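Local atomic coordinates of Exo-arabinanase (Penicillium chrysogenum, PDB entry 3A72), a protein that probably hydrolyses 1,5-alpha-L-arabinan from chain ends as an exo-arabinanase, and here has arabinobiose bound. Residues 24-29 with 315-320; 309-314 with 331-336; 9-14 with 344-349; 37-42 with 51-56. All blocks are in the same frame, centred on the assembly; numbering follows the deposited sequence.

Contact 1: 24-29 with 315-320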
loop_
_atom_site.group_PDB
_atom_site.type_symbol
_atom_site.label_atom_id
_atom_site.label_comp_id
_atom_site.label_asym_id
_atom_site.label_seq_id
_atom_site.Cartn_x
_atom_site.Cartn_y
_atom_site.Cartn_z
ATOM N N LEU A 24 5.231 7.613 8.855
ATOM C CA LEU A 24 5.407 7.417 7.425
ATOM C C LEU A 24 4.536 6.259 6.970
ATOM O O LEU A 24 4.211 5.396 7.809
ATOM C CB LEU A 24 6.886 7.035 7.105
ATOM C CG LEU A 24 7.338 7.309 5.658
ATOM C CD1 LEU A 24 7.520 8.791 5.394
ATOM C CD2 LEU A 24 8.640 6.547 5.375
ATOM N N TYR A 25 4.187 6.181 5.701
ATOM C CA TYR A 25 3.657 4.980 5.087
ATOM C C TYR A 25 2.235 4.688 5.581
ATOM O O TYR A 25 1.984 3.734 6.330
ATOM C CB TYR A 25 4.592 3.788 5.287
ATOM C CG TYR A 25 4.463 2.708 4.232
ATOM C CD1 TYR A 25 5.451 2.571 3.251
ATOM C CD2 TYR A 25 3.356 1.852 4.174
ATOM C CE1 TYR A 25 5.360 1.596 2.248
ATOM C CE2 TYR A 25 3.270 0.867 3.173
ATOM C CZ TYR A 25 4.258 0.757 2.240
ATOM O OH TYR A 25 4.224 -0.219 1.251
ATOM N N PRO A 26 1.265 5.525 5.190
ATOM C CA PRO A 26 -0.107 5.340 5.661
ATOM C C PRO A 26 -0.742 4.154 4.997
ATOM O O PRO A 26 -0.632 3.994 3.770
ATOM C CB PRO A 26 -0.802 6.618 5.188
ATOM C CG PRO A 26 -0.068 6.960 3.909
ATOM C CD PRO A 26 1.375 6.620 4.201
ATOM N N ARG A 27 -1.499 3.369 5.732
ATOM C CA ARG A 27 -2.389 2.343 5.160
ATOM C C ARG A 27 -3.681 2.378 5.970
ATOM O O ARG A 27 -3.717 2.745 7.130
ATOM C CB ARG A 27 -1.747 0.958 5.121
ATOM C CG ARG A 27 -0.601 0.853 4.106
ATOM C CD ARG A 27 -1.124 0.875 2.691
ATOM N NE ARG A 27 -0.101 0.679 1.663
ATOM C CZ ARG A 27 0.542 1.677 1.028
ATOM N NH1 ARG A 27 0.355 2.939 1.331
ATOM N NH2 ARG A 27 1.382 1.345 0.054
ATOM N N ASN A 28 -4.770 1.889 5.339
ATOM C CA ASN A 28 -6.060 1.913 5.981
ATOM C C ASN A 28 -6.907 0.745 5.472
ATOM O O ASN A 28 -6.564 0.063 4.498
ATOM C CB ASN A 28 -6.714 3.286 5.810
ATOM C CG ASN A 28 -6.820 3.631 4.367
ATOM O OD1 ASN A 28 -7.434 2.949 3.547
ATOM N ND2 ASN A 28 -6.236 4.686 3.914
ATOM N N GLU A 29 -8.021 0.540 6.131
ATOM C CA GLU A 29 -9.017 -0.441 5.706
ATOM C C GLU A 29 -10.391 0.068 6.119
ATOM O O GLU A 29 -10.510 0.777 7.107
ATOM C CB GLU A 29 -8.736 -1.834 6.279
ATOM C CG GLU A 29 -9.642 -2.976 5.885
ATOM C CD GLU A 29 -9.696 -3.211 4.396
ATOM O OE1 GLU A 29 -9.279 -4.253 3.804
ATOM O OE2 GLU A 29 -10.310 -2.328 3.762
ATOM N N THR A 315 3.839 7.292 -0.510
ATOM C CA THR A 315 2.843 6.231 -0.630
ATOM C C THR A 315 1.477 6.596 -0.024
ATOM O O THR A 315 0.809 5.819 0.641
ATOM C CB THR A 315 3.421 4.878 -0.131
ATOM O OG1 THR A 315 2.561 3.816 -0.640
ATOM C CG2 THR A 315 3.577 4.704 1.337
ATOM N N ARG A 316 1.058 7.832 -0.326
ATOM C CA ARG A 316 -0.244 8.324 0.090
ATOM C C ARG A 316 -1.311 7.327 -0.303
ATOM O O ARG A 316 -1.340 6.852 -1.438
ATOM C CB ARG A 316 -0.471 9.715 -0.518
ATOM C CG ARG A 316 -1.702 10.424 -0.009
ATOM C CD ARG A 316 -1.808 11.843 -0.530
ATOM N NE ARG A 316 -2.046 11.820 -1.970
ATOM C CZ ARG A 316 -2.327 12.894 -2.688
ATOM N NH1 ARG A 316 -2.488 14.083 -2.116
ATOM N NH2 ARG A 316 -2.490 12.805 -4.016
ATOM N N ALA A 317 -2.184 6.999 0.652
ATOM C CA ALA A 317 -3.118 5.882 0.519
ATOM C C ALA A 317 -4.492 6.379 0.162
ATOM O O ALA A 317 -4.996 7.380 0.677
ATOM C CB ALA A 317 -3.167 5.081 1.806
ATOM N N LEU A 318 -5.159 5.673 -0.758
ATOM C CA LEU A 318 -6.502 5.984 -1.218
ATOM C C LEU A 318 -7.446 4.852 -0.817
ATOM O O LEU A 318 -7.071 3.671 -0.817
ATOM C CB LEU A 318 -6.547 6.098 -2.741
ATOM C CG LEU A 318 -5.608 7.110 -3.386
ATOM C CD1 LEU A 318 -5.756 7.079 -4.895
ATOM C CD2 LEU A 318 -5.868 8.501 -2.832
ATOM N N ARG A 319 -8.714 5.185 -0.591
ATOM C CA ARG A 319 -9.740 4.169 -0.378
ATOM C C ARG A 319 -11.094 4.725 -0.837
ATOM O O ARG A 319 -11.521 5.778 -0.397
ATOM C CB ARG A 319 -9.813 3.701 1.041
ATOM C CG ARG A 319 -10.814 2.582 1.228
ATOM C CD ARG A 319 -10.672 1.836 2.540
ATOM N NE ARG A 319 -9.403 1.115 2.579
ATOM C CZ ARG A 319 -9.153 -0.030 1.917
ATOM N NH1 ARG A 319 -10.073 -0.619 1.206
ATOM N NH2 ARG A 319 -7.956 -0.537 2.009
ATOM N N VAL A 320 -11.767 3.959 -1.686
ATOM C CA VAL A 320 -13.146 4.255 -2.054
ATOM C C VAL A 320 -14.026 3.632 -0.965
ATOM O O VAL A 320 -14.058 2.380 -0.825
ATOM C CB VAL A 320 -13.493 3.707 -3.431
ATOM C CG1 VAL A 320 -14.986 3.922 -3.734
ATOM C CG2 VAL A 320 -12.630 4.390 -4.509
HETATM O O HOH W 1 -5.947 3.080 1.472
HETATM O O HOH W 2 -7.157 -3.370 2.229
#

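Contact 2: 309-314 with 331-336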
loop_
_atom_site.group_PDB
_atom_site.type_symbol
_atom_site.label_atom_id
_atom_site.label_comp_id
_atom_site.label_asym_id
_atom_site.label_seq_id
_atom_site.Cartn_x
_atom_site.Cartn_y
_atom_site.Cartn_z
ATOM N N PRO A 309 -7.512 18.092 -1.905
ATOM C CA PRO A 309 -7.239 18.939 -0.740
ATOM C C PRO A 309 -6.272 18.346 0.253
ATOM O O PRO A 309 -5.865 19.055 1.195
ATOM C CB PRO A 309 -8.597 19.055 -0.069
ATOM C CG PRO A 309 -9.298 17.791 -0.428
ATOM C CD PRO A 309 -8.855 17.455 -1.839
ATOM N N GLU A 310 -5.868 17.080 0.127
ATOM C CA GLU A 310 -4.895 16.443 0.995
ATOM C C GLU A 310 -3.485 16.696 0.482
ATOM O O GLU A 310 -3.247 16.630 -0.716
ATOM C CB GLU A 310 -5.156 14.963 1.048
ATOM C CG GLU A 310 -4.240 14.180 1.952
ATOM C CD GLU A 310 -4.422 14.453 3.416
ATOM O OE1 GLU A 310 -5.402 15.003 3.901
ATOM O OE2 GLU A 310 -3.428 14.019 4.116
ATOM N N GLU A 311 -2.579 16.979 1.396
ATOM C CA GLU A 311 -1.184 17.186 1.012
ATOM C C GLU A 311 -0.606 15.973 0.327
ATOM O O GLU A 311 -1.054 14.838 0.507
ATOM C CB GLU A 311 -0.378 17.499 2.269
ATOM C CG GLU A 311 -0.273 16.361 3.263
ATOM C CD GLU A 311 0.487 16.730 4.552
ATOM O OE1 GLU A 311 0.509 17.936 4.940
ATOM O OE2 GLU A 311 1.038 15.810 5.189
ATOM N N HIS A 312 0.434 16.221 -0.472
ATOM C CA HIS A 312 1.209 15.130 -1.015
ATOM C C HIS A 312 1.952 14.400 0.105
ATOM O O HIS A 312 2.297 14.977 1.122
ATOM C CB HIS A 312 2.200 15.597 -2.079
ATOM C CG HIS A 312 3.478 16.077 -1.579
ATOM N ND1 HIS A 312 3.698 17.263 -1.026
ATOM C CD2 HIS A 312 4.666 15.392 -1.516
ATOM C CE1 HIS A 312 4.979 17.377 -0.654
ATOM N NE2 HIS A 312 5.582 16.245 -0.962
ATOM N N GLY A 313 2.216 13.107 -0.111
ATOM C CA GLY A 313 3.038 12.380 0.821
ATOM C C GLY A 313 3.454 11.051 0.228
ATOM O O GLY A 313 2.900 10.553 -0.736
ATOM N N TYR A 314 4.453 10.446 0.916
ATOM C CA TYR A 314 5.020 9.190 0.477
ATOM C C TYR A 314 3.990 8.056 0.598
ATOM O O TYR A 314 3.352 7.879 1.648
ATOM C CB TYR A 314 6.203 8.855 1.350
ATOM C CG TYR A 314 6.977 7.592 0.977
ATOM C CD1 TYR A 314 7.578 7.455 -0.258
ATOM C CD2 TYR A 314 7.090 6.577 1.880
ATOM C CE1 TYR A 314 8.260 6.331 -0.615
ATOM C CE2 TYR A 314 7.838 5.448 1.585
ATOM C CZ TYR A 314 8.432 5.332 0.339
ATOM O OH TYR A 314 9.214 4.234 0.051
ATOM N N VAL A 331 -8.329 10.013 1.229
ATOM C CA VAL A 331 -6.978 10.322 0.808
ATOM C C VAL A 331 -6.168 10.550 2.094
ATOM O O VAL A 331 -6.439 11.498 2.828
ATOM C CB VAL A 331 -6.901 11.547 -0.134
ATOM C CG1 VAL A 331 -5.499 11.665 -0.676
ATOM C CG2 VAL A 331 -7.944 11.475 -1.212
ATOM N N ASN A 332 -5.228 9.658 2.389
ATOM C CA ASN A 332 -4.610 9.549 3.726
ATOM C C ASN A 332 -3.116 9.636 3.600
ATOM O O ASN A 332 -2.500 8.755 2.951
ATOM C CB ASN A 332 -5.055 8.216 4.299
ATOM C CG ASN A 332 -4.436 7.710 5.558
ATOM O OD1 ASN A 332 -3.869 8.463 6.446
ATOM N ND2 ASN A 332 -4.447 6.474 5.750
ATOM N N SER A 333 -2.503 10.653 4.175
ATOM C CA SER A 333 -1.057 10.810 4.194
ATOM C C SER A 333 -0.497 10.562 5.596
ATOM O O SER A 333 -1.150 10.848 6.610
ATOM C CB SER A 333 -0.665 12.252 3.753
ATOM O OG SER A 333 0.757 12.360 3.715
ATOM N N ALA A 334 0.766 10.114 5.648
ATOM C CA ALA A 334 1.529 10.046 6.887
ATOM C C ALA A 334 2.813 10.826 6.797
ATOM O O ALA A 334 3.700 10.672 7.661
ATOM C CB ALA A 334 1.784 8.603 7.340
ATOM N N GLY A 335 2.965 11.688 5.788
ATOM C CA GLY A 335 4.133 12.530 5.671
ATOM C C GLY A 335 5.040 12.165 4.557
ATOM O O GLY A 335 4.706 11.363 3.677
ATOM N N VAL A 336 6.222 12.792 4.537
ATOM C CA VAL A 336 7.220 12.628 3.469
ATOM C C VAL A 336 8.437 11.925 4.036
ATOM O O VAL A 336 8.706 11.919 5.250
ATOM C CB VAL A 336 7.601 13.983 2.846
ATOM C CG1 VAL A 336 6.373 14.629 2.220
ATOM C CG2 VAL A 336 8.249 14.920 3.863
HETATM O O HOH W 3 2.342 14.199 3.771
HETATM O O HOH W 4 4.193 8.620 4.189
HETATM O O HOH W 5 1.549 9.739 2.802
#

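Contact 3: 9-14 with 344-349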
loop_
_atom_site.group_PDB
_atom_site.type_symbol
_atom_site.label_atom_id
_atom_site.label_comp_id
_atom_site.label_asym_id
_atom_site.label_seq_id
_atom_site.Cartn_x
_atom_site.Cartn_y
_atom_site.Cartn_z
ATOM N N VAL A 9 -7.988 16.270 8.186
ATOM C CA VAL A 9 -8.280 15.856 9.561
ATOM C C VAL A 9 -7.063 15.170 10.134
ATOM O O VAL A 9 -6.504 14.279 9.506
ATOM C CB VAL A 9 -9.485 14.951 9.627
ATOM C CG1 VAL A 9 -9.734 14.452 11.017
ATOM C CG2 VAL A 9 -10.726 15.641 9.066
ATOM N N THR A 10 -6.654 15.543 11.345
ATOM C CA THR A 10 -5.542 14.870 12.000
ATOM C C THR A 10 -5.955 13.542 12.618
ATOM O O THR A 10 -6.857 13.484 13.460
ATOM C CB THR A 10 -5.002 15.698 13.140
ATOM O OG1 THR A 10 -4.709 16.953 12.700
ATOM C CG2 THR A 10 -3.706 15.121 13.680
ATOM N N ILE A 11 -5.316 12.484 12.198
ATOM C CA ILE A 11 -5.474 11.199 12.844
ATOM C C ILE A 11 -4.505 11.067 14.010
ATOM O O ILE A 11 -4.874 10.642 15.104
ATOM C CB ILE A 11 -5.250 10.022 11.840
ATOM C CG1 ILE A 11 -6.230 10.127 10.663
ATOM C CG2 ILE A 11 -5.340 8.699 12.582
ATOM C CD1 ILE A 11 -6.166 8.986 9.680
ATOM N N PHE A 12 -3.233 11.434 13.765
ATOM C CA PHE A 12 -2.192 11.349 14.779
ATOM C C PHE A 12 -1.108 12.374 14.508
ATOM O O PHE A 12 -0.562 12.430 13.379
ATOM C CB PHE A 12 -1.555 9.952 14.772
ATOM C CG PHE A 12 -0.401 9.749 15.721
ATOM C CD1 PHE A 12 -0.553 9.881 17.071
ATOM C CD2 PHE A 12 0.845 9.414 15.238
ATOM C CE1 PHE A 12 0.473 9.643 17.948
ATOM C CE2 PHE A 12 1.895 9.172 16.093
ATOM C CZ PHE A 12 1.715 9.286 17.447
ATOM N N SER A 13 -0.781 13.181 15.501
ATOM C CA SER A 13 0.336 14.095 15.459
ATOM C C SER A 13 1.408 13.579 16.390
ATOM O O SER A 13 1.162 13.505 17.615
ATOM C CB SER A 13 -0.067 15.527 15.869
ATOM O OG SER A 13 0.968 16.494 15.556
ATOM N N PRO A 14 2.545 13.146 15.890
ATOM C CA PRO A 14 3.502 12.431 16.721
ATOM C C PRO A 14 4.222 13.368 17.700
ATOM O O PRO A 14 4.446 14.554 17.405
ATOM C CB PRO A 14 4.490 11.873 15.743
ATOM C CG PRO A 14 4.482 12.827 14.583
ATOM C CD PRO A 14 3.011 13.214 14.477
ATOM N N VAL A 344 -0.091 12.214 10.556
ATOM C CA VAL A 344 -1.022 11.356 9.846
ATOM C C VAL A 344 -2.333 12.101 9.731
ATOM O O VAL A 344 -2.912 12.499 10.742
ATOM C CB VAL A 344 -1.213 10.004 10.564
ATOM C CG1 VAL A 344 -2.070 9.113 9.682
ATOM C CG2 VAL A 344 0.122 9.366 10.885
ATOM N N SER A 345 -2.798 12.302 8.493
ATOM C CA SER A 345 -4.006 13.072 8.216
ATOM C C SER A 345 -4.833 12.366 7.148
ATOM O O SER A 345 -4.366 11.499 6.407
ATOM C CB SER A 345 -3.676 14.493 7.824
ATOM O OG SER A 345 -3.017 14.572 6.600
ATOM N N VAL A 346 -6.083 12.829 7.027
ATOM C CA VAL A 346 -6.980 12.286 6.047
ATOM C C VAL A 346 -7.958 13.356 5.560
ATOM O O VAL A 346 -8.420 14.201 6.324
ATOM C CB VAL A 346 -7.743 11.073 6.645
ATOM C CG1 VAL A 346 -8.619 11.468 7.817
ATOM C CG2 VAL A 346 -8.546 10.327 5.602
ATOM N N SER A 347 -8.237 13.270 4.248
ATOM C CA SER A 347 -9.324 14.028 3.629
ATOM C C SER A 347 -10.311 13.033 3.010
ATOM O O SER A 347 -9.938 11.919 2.673
ATOM C CB SER A 347 -8.792 14.979 2.581
ATOM O OG SER A 347 -7.875 15.921 3.115
ATOM N N VAL A 348 -11.559 13.493 2.865
ATOM C CA VAL A 348 -12.595 12.728 2.186
ATOM C C VAL A 348 -13.153 13.615 1.105
ATOM O O VAL A 348 -13.537 14.760 1.365
ATOM C CB VAL A 348 -13.691 12.263 3.169
ATOM C CG1 VAL A 348 -14.785 11.502 2.418
ATOM C CG2 VAL A 348 -13.103 11.371 4.245
ATOM N N MET A 349 -13.203 13.105 -0.118
ATOM C CA MET A 349 -13.723 13.791 -1.259
ATOM C C MET A 349 -15.002 13.167 -1.729
ATOM O O MET A 349 -15.183 11.960 -1.717
ATOM C CB MET A 349 -12.666 13.739 -2.427
ATOM C CG MET A 349 -11.306 14.283 -2.028
ATOM S SD MET A 349 -10.078 14.088 -3.312
ATOM C CE MET A 349 -10.601 15.317 -4.498
#

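Contact 4: 37-42 with 51-56. With AHR (alpha-L-arabinofuranose), chain B.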
loop_
_atom_site.group_PDB
_atom_site.type_symbol
_atom_site.label_atom_id
_atom_site.label_comp_id
_atom_site.label_asym_id
_atom_site.label_seq_id
_atom_site.Cartn_x
_atom_site.Cartn_y
_atom_site.Cartn_z
ATOM N N LEU A 37 -10.184 1.990 9.685
ATOM C CA LEU A 37 -8.961 1.781 10.468
ATOM C C LEU A 37 -7.785 2.334 9.718
ATOM O O LEU A 37 -7.718 2.227 8.466
ATOM C CB LEU A 37 -8.729 0.287 10.716
ATOM C CG LEU A 37 -9.839 -0.482 11.462
ATOM C CD1 LEU A 37 -9.409 -1.911 11.617
ATOM C CD2 LEU A 37 -10.099 0.140 12.781
ATOM N N ALA A 38 -6.843 2.903 10.456
ATOM C CA ALA A 38 -5.638 3.484 9.902
ATOM C C ALA A 38 -4.436 3.001 10.712
ATOM O O ALA A 38 -4.497 2.830 11.926
ATOM C CB ALA A 38 -5.704 5.000 9.934
ATOM N N THR A 39 -3.322 2.828 10.006
ATOM C CA THR A 39 -2.029 2.522 10.593
ATOM C C THR A 39 -0.926 3.178 9.774
ATOM O O THR A 39 -1.168 3.816 8.723
ATOM C CB THR A 39 -1.837 0.996 10.703
ATOM O OG1 THR A 39 -0.702 0.713 11.529
ATOM C CG2 THR A 39 -1.585 0.354 9.363
ATOM N N TRP A 40 0.309 3.088 10.251
ATOM C CA TRP A 40 1.468 3.735 9.710
ATOM C C TRP A 40 2.700 3.192 10.401
ATOM O O TRP A 40 2.613 2.579 11.465
ATOM C CB TRP A 40 1.381 5.275 9.886
ATOM C CG TRP A 40 1.173 5.704 11.293
ATOM C CD1 TRP A 40 2.118 5.950 12.235
ATOM C CD2 TRP A 40 -0.096 5.909 11.935
ATOM N NE1 TRP A 40 1.467 6.305 13.390
ATOM C CE2 TRP A 40 0.142 6.300 13.281
ATOM C CE3 TRP A 40 -1.440 5.855 11.531
ATOM C CZ2 TRP A 40 -0.849 6.575 14.197
ATOM C CZ3 TRP A 40 -2.445 6.138 12.438
ATOM C CH2 TRP A 40 -2.143 6.520 13.746
ATOM N N GLU A 41 3.854 3.421 9.805
ATOM C CA GLU A 41 5.139 3.255 10.450
ATOM C C GLU A 41 5.289 4.305 11.547
ATOM O O GLU A 41 5.155 5.514 11.280
ATOM C CB GLU A 41 6.289 3.448 9.461
ATOM C CG GLU A 41 6.301 2.439 8.308
ATOM C CD GLU A 41 7.294 2.730 7.214
ATOM O OE1 GLU A 41 7.990 3.784 7.277
ATOM O OE2 GLU A 41 7.347 1.925 6.231
ATOM N N ASN A 42 5.521 3.837 12.769
ATOM C CA ASN A 42 5.452 4.669 13.980
ATOM C C ASN A 42 6.820 4.649 14.626
ATOM O O ASN A 42 7.234 3.624 15.234
ATOM C CB ASN A 42 4.344 4.095 14.853
ATOM C CG ASN A 42 3.967 4.959 16.036
ATOM O OD1 ASN A 42 4.280 4.619 17.249
ATOM N ND2 ASN A 42 3.370 6.013 15.820
ATOM N N TYR A 51 6.006 -0.698 17.047
ATOM C CA TYR A 51 4.769 -1.407 16.791
ATOM C C TYR A 51 3.976 -0.668 15.733
ATOM O O TYR A 51 4.258 0.507 15.431
ATOM C CB TYR A 51 3.932 -1.537 18.140
ATOM C CG TYR A 51 3.694 -0.155 18.734
ATOM C CD1 TYR A 51 2.673 0.688 18.308
ATOM C CD2 TYR A 51 4.511 0.344 19.718
ATOM C CE1 TYR A 51 2.467 1.942 18.807
ATOM C CE2 TYR A 51 4.321 1.611 20.239
ATOM C CZ TYR A 51 3.292 2.413 19.778
ATOM O OH TYR A 51 3.130 3.663 20.309
ATOM N N PHE A 52 2.930 -1.289 15.210
ATOM C CA PHE A 52 1.978 -0.608 14.333
ATOM C C PHE A 52 0.709 -0.227 15.106
ATOM O O PHE A 52 -0.000 -1.107 15.571
ATOM C CB PHE A 52 1.611 -1.442 13.134
ATOM C CG PHE A 52 2.744 -1.739 12.177
ATOM C CD1 PHE A 52 3.587 -0.727 11.706
ATOM C CD2 PHE A 52 2.951 -3.035 11.723
ATOM C CE1 PHE A 52 4.617 -1.035 10.814
ATOM C CE2 PHE A 52 3.946 -3.326 10.820
ATOM C CZ PHE A 52 4.783 -2.318 10.374
ATOM N N PRO A 53 0.429 1.063 15.255
ATOM C CA PRO A 53 -0.789 1.492 15.950
ATOM C C PRO A 53 -1.990 1.289 15.041
ATOM O O PRO A 53 -1.876 1.420 13.849
ATOM C CB PRO A 53 -0.561 2.970 16.213
ATOM C CG PRO A 53 0.373 3.397 15.139
ATOM C CD PRO A 53 1.245 2.207 14.811
ATOM N N ILE A 54 -3.143 1.020 15.674
ATOM C CA ILE A 54 -4.400 0.856 14.928
ATOM C C ILE A 54 -5.361 1.891 15.448
ATOM O O ILE A 54 -5.771 1.820 16.624
ATOM C CB ILE A 54 -4.951 -0.555 15.073
ATOM C CG1 ILE A 54 -3.976 -1.645 14.688
ATOM C CG2 ILE A 54 -6.259 -0.695 14.295
ATOM C CD1 ILE A 54 -3.558 -1.655 13.249
ATOM N N TYR A 55 -5.716 2.869 14.614
ATOM C CA TYR A 55 -6.652 3.933 14.960
ATOM C C TYR A 55 -7.931 3.705 14.192
ATOM O O TYR A 55 -7.926 3.348 13.023
ATOM C CB TYR A 55 -6.079 5.306 14.644
ATOM C CG TYR A 55 -5.156 5.890 15.710
ATOM C CD1 TYR A 55 -4.075 5.190 16.203
ATOM C CD2 TYR A 55 -5.343 7.182 16.157
ATOM C CE1 TYR A 55 -3.248 5.735 17.126
ATOM C CE2 TYR A 55 -4.500 7.750 17.099
ATOM C CZ TYR A 55 -3.446 7.030 17.596
ATOM O OH TYR A 55 -2.648 7.605 18.534
ATOM N N ARG A 56 -9.074 3.955 14.844
ATOM C CA ARG A 56 -10.393 3.745 14.261
ATOM C C ARG A 56 -11.185 5.034 14.202
ATOM O O ARG A 56 -11.107 5.862 15.115
ATOM C CB ARG A 56 -11.194 2.761 15.121
ATOM C CG ARG A 56 -12.598 2.483 14.606
ATOM C CD ARG A 56 -13.200 1.272 15.262
ATOM N NE ARG A 56 -13.448 1.474 16.682
ATOM C CZ ARG A 56 -13.682 0.528 17.561
ATOM N NH1 ARG A 56 -13.634 -0.727 17.188
ATOM N NH2 ARG A 56 -13.953 0.905 18.832
HETATM O O5 AHR B . 9.044 2.400 4.216
HETATM C C5 AHR B . 10.270 2.909 4.819
HETATM C C4 AHR B . 11.242 3.255 3.711
HETATM O O4 AHR B . 11.609 2.011 3.023
HETATM C C3 AHR B . 12.584 3.722 4.259
HETATM O O3 AHR B . 12.581 5.135 4.545
HETATM C C2 AHR B . 13.498 3.440 3.049
HETATM O O2 AHR B . 14.879 3.249 3.430
HETATM C C1 AHR B . 12.917 2.141 2.471
HETATM O O HOH W 6 6.150 1.057 13.464
HETATM O O HOH W 7 6.101 2.264 17.365
#

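Contact 1: 24-29 with 315-320
Where the innermost strands of the first and last blades of a six-bladed beta-propeller run side by side, the guanidinium of R27 grips T315 end-on, in its own plane. R27 NH2 gives a bond of 2.8 Å to T315 OG1, and NH1 reaches T315 O at 3.0 Å. NH1 also bonds to P26 O within its own strand, which helps to fix the rotation of the group. Behind it, the Y25 ring puts CE2 over one guanidinium face, while T315 CG2 sits over a face of that ring, 3.6 Å from its centroid, as a CH-pi contact. At the far end the grip is reversed: R319 takes N28 side-on, NE to OD1 at 2.9 Å and NH2 to the backbone O at 2.9 Å, with amide and guanidinium planes 84° apart. N28 CG lies between its own N and carbonyl carbon (chi1 57°), which brings OD1 to R319 NE. E29 OE2 hangs over the R319 face, 3.1 Å from NH1, a salt bridge of charges alone; E29 OE1 bonds to S87 N of the next blade. Nearly parallel inner strands, here 14° apart and joined by side chains, are characteristic of the propeller core, and Y25 touches the bound arabinofuranose.

Contact 2: 309-314 with 331-336
G335 O is gripped twice: by the backbone N of Y314 at 2.9 Å, and by a water that spans to Y314 O. A second water is held between Y314 O and the backbone N of A334, so Y314 O also takes two water donors. The turn after strand 328-333 is set by S333, whose OG accepts from G335 N at 3.1 Å, an ST turn; OG stands anti to the backbone N (chi1 -177°) and lies 3.7 Å from G313 CA, close against a residue with no side chain. Upstream, E310 slides alongside V331, its CB 3.7 Å from V331 CG1. The chain then bends at chi2 (68°), bringing OE2 to 3.3 Å from S333 CB, while its carboxylate oxygens bond to S345 OG and S347 OG of strand 344-350. Farther along the loop, the H312 ring and V336 cross obliquely, with H312 NE2 3.7 Å from V336 CG1. One direct backbone bond and several water bridges thus tie a loop without regular structure to the strand end. This implies a joint in which ordered waters do much of the bonding, next to the Y314 side chain that touches the bound arabinofuranose.

Contact 3: 9-14 with 344-349
V344 O is pinched by two successive amides, I11 N at 2.8 Å and F12 N at 3.2 Å, both arriving from the same face of the carbonyl plane: a classic beta bulge. The bulge sets the I11 side chain against the partner strand, where it packs on two valines. I11 CB rests against V344 CG1 (3.9 Å), and its CG1 lies 4.0 Å from V346 CG1. V346 turns that methyl into position by setting CG1 between its own N and carbonyl carbon (chi1 63°), and V9 CB reaches the same methyl at 4.0 Å, about a right angle away from I11 CG1. Beyond the bulge F12 and V344 pair again, V344 N bonding to F12 O at 2.9 Å with their CB atoms in touch. V344 CG2 lies loosely at the edge of the F12 ring, which meets the ring of W40, planes at about 20°. T10 and S345 stand on the reverse face, where S345 OG bonds to E310 of the neighbouring loop. In the four-stranded last blade, strand 6-10 forms the outer edge and 317-320 the other, with 344-350 and 328-333 between; after the corner at I11, the chain heads for strand 23-30 of the first blade.

Contact 4: 37-42 with 51-56
T39 OG1 donates to P53 O at 2.7 Å, the donor somewhat tilted from the carbonyl plane. Two residues on, E41 OE2 accepts from O5 of arabinofuranose, also at 2.7 Å, and takes a second bond from Q82 N, while OE1 is held by Y43 OH; bonds on both oxygens probably restrain the rotation of the carboxylate. A38 and Y55 form the hydrogen-bonded antiparallel pair, A38 N to Y55 O at 2.8 Å and the almost straight return bond from Y55 N to A38 O at 3.0 Å. Past T39 the direct ladder gives way to water: one water joins N42 N to Y51 O, another joins Y51 N to N42 O. The two segments are the second and third strands of the first propeller blade, joined as a beta hairpin. On one side W40, with CG lodged between N and carbonyl carbon (chi1 55°), lays its indole beneath P53; P53 CG sits over one face, 3.5 Å from W40 CE2. The tip of that indole, CH2, comes over the Y55 ring, 3.4 Å from CD1, the planes 56° apart, an oblique pair. F52 turns a ring edge to W40 O, with CD1 3.5 Å away. At the hairpin's open end, L37 and R56 lie side by side, pointing the same way, with L37 CD2 3.7 Å from R56 CB.

How the contacts relate
Contact 3 spans nearly the whole chain, with the other three between its segments; contact 4 lies between the segments of contact 1, and contacts 1 and 2 alternate. Contacts 1, 2 and 3 all reach the last blade; contact 4 lies in the first, and contact 1 joins the two at their innermost strands. The N-terminal strand completes the last blade and closes the ring, as in many propellers. The centres of contacts 1 and 2, and of 2 and 3, are about 9 Å apart, those of 1 and 4 about 11 Å. F12 packs on W40 and Y55, linking contacts 3 and 4. Y25, E41 and Y314 bring contacts 1, 4 and 2 to the arabinobiose pocket.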